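Local structure of sortase family protein (Streptococcus agalactiae, 4D7W) at residues G61-I66 against S96-G101. The protein is a class C sortase, probably a cysteine transpeptidase that takes part in assembling type 2b pili on the surface of group B Streptococcus. Sequence-based numbering, arbitrary orientation.
Sequences GNMGYI and SSLPIG
Met63, on the strand that runs from residue 62 to 68, faces Pro99 in the irregular loop 96-101, and their CA atoms, 8.8 Å apart, are the nearest CA pair between the two segments. The gap is bridged by side chains alone, with the methionine supplying the reach. With chi1 at -80° its CG leaves the strand opposite the carbonyl carbon, and the straight run from CG to CE carries the sulfur and methyl to the loop. There the sulfur sits beside the CG-CD bond of the proline ring, with Met63 SD 4.0 Å from Pro99 CG and equally far from Pro99 CD. The terminal methyl goes on to Leu98, whose CD2 branch meets it, Met63 CE to Leu98 CD2 being 4.2 Å. Both loop side chains lie across the methionine at roughly a right angle, and the two segments bury 97 Å² between them. In the sortase beta-barrel the contact joins the first strand of the sheet, paired with strands 73-79 and 132-137, to the loop leading from strand 90-92 into strand 105-115. The three residues that touch are buried, and their side chains meet without polar groups other than the thioether sulfur. Leu98 also packs on Ala27 and Tyr30 of helix 17-31, while Pro99 rests on Ile137, and the loop is tied to that helix by Asn31, whose OD1 accepts from Leu98 N and whose ND2 donates to Gly101 O. Leu98 to Gly101 form a beta turn with Pro99 and Ile100 at its corners, its Gly101 N to Leu98 O bond weak at 3.3 Å.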
# COMPACT_ATOMS: atom_id res chain seq x y z
N GLY A 61 -12.73 5.68 1.31
CA GLY A 61 -11.31 5.52 1.60
C GLY A 61 -10.57 4.52 0.71
O GLY A 61 -9.35 4.33 0.85
N ASN A 62 -11.29 3.89 -0.22
CA ASN A 62 -10.75 2.81 -1.05
C ASN A 62 -9.90 3.39 -2.18
O ASN A 62 -10.40 4.16 -2.99
CB ASN A 62 -11.91 1.96 -1.60
CG ASN A 62 -11.44 0.74 -2.39
OD1 ASN A 62 -10.24 0.56 -2.68
ND2 ASN A 62 -12.39 -0.11 -2.76
N MET A 63 -8.62 3.04 -2.20
CA MET A 63 -7.63 3.60 -3.14
C MET A 63 -7.43 2.74 -4.37
O MET A 63 -6.74 3.15 -5.32
CB MET A 63 -6.25 3.73 -2.49
CG MET A 63 -5.99 4.88 -1.60
SD MET A 63 -4.33 4.58 -0.92
CE MET A 63 -4.31 5.88 0.29
N GLY A 64 -7.95 1.52 -4.32
CA GLY A 64 -7.62 0.51 -5.31
C GLY A 64 -7.45 -0.84 -4.63
O GLY A 64 -8.03 -1.07 -3.58
N TYR A 65 -6.69 -1.74 -5.23
CA TYR A 65 -6.58 -3.08 -4.69
C TYR A 65 -5.24 -3.70 -5.03
O TYR A 65 -4.61 -3.35 -6.04
CB TYR A 65 -7.73 -3.97 -5.19
CG TYR A 65 -7.82 -4.15 -6.69
CD1 TYR A 65 -8.52 -3.24 -7.49
CD2 TYR A 65 -7.25 -5.27 -7.31
CE1 TYR A 65 -8.62 -3.43 -8.87
CE2 TYR A 65 -7.35 -5.46 -8.69
CZ TYR A 65 -8.03 -4.54 -9.46
OH TYR A 65 -8.12 -4.74 -10.83
N ILE A 66 -4.82 -4.62 -4.18
CA ILE A 66 -3.54 -5.29 -4.34
C ILE A 66 -3.76 -6.75 -4.73
O ILE A 66 -4.72 -7.38 -4.29
CB ILE A 66 -2.70 -5.22 -3.05
CG1 ILE A 66 -1.33 -5.85 -3.26
CG2 ILE A 66 -3.45 -5.88 -1.89
CD1 ILE A 66 -0.45 -5.79 -2.02
N SER A 96 3.36 7.36 4.72
CA SER A 96 4.23 6.84 3.67
C SER A 96 3.77 7.31 2.31
O SER A 96 2.70 7.90 2.18
CB SER A 96 4.31 5.30 3.72
OG SER A 96 3.07 4.66 3.44
N SER A 97 4.59 7.09 1.28
CA SER A 97 4.23 7.53 -0.06
C SER A 97 2.98 6.79 -0.56
O SER A 97 2.78 5.62 -0.23
CB SER A 97 5.40 7.32 -1.03
OG SER A 97 6.62 7.80 -0.49
N LEU A 98 2.15 7.47 -1.35
CA LEU A 98 1.01 6.81 -2.02
C LEU A 98 1.50 5.65 -2.88
O LEU A 98 2.58 5.73 -3.45
CB LEU A 98 0.22 7.81 -2.90
CG LEU A 98 -0.34 9.01 -2.13
CD1 LEU A 98 -0.87 10.12 -3.07
CD2 LEU A 98 -1.43 8.52 -1.17
N PRO A 99 0.71 4.56 -2.97
CA PRO A 99 1.12 3.34 -3.67
C PRO A 99 1.19 3.43 -5.20
O PRO A 99 1.17 2.40 -5.85
CB PRO A 99 0.03 2.33 -3.24
CG PRO A 99 -1.14 3.18 -2.87
CD PRO A 99 -0.54 4.38 -2.21
N ILE A 100 1.29 4.63 -5.76
CA ILE A 100 1.57 4.75 -7.20
C ILE A 100 3.08 4.92 -7.45
O ILE A 100 3.52 5.13 -8.57
CB ILE A 100 0.83 5.93 -7.82
CG1 ILE A 100 1.23 7.24 -7.11
CG2 ILE A 100 -0.68 5.70 -7.73
CD1 ILE A 100 0.98 8.49 -7.95
N GLY A 101 3.87 4.84 -6.38
CA GLY A 101 5.31 4.97 -6.53
C GLY A 101 5.74 6.31 -7.10
O GLY A 101 5.07 7.32 -6.90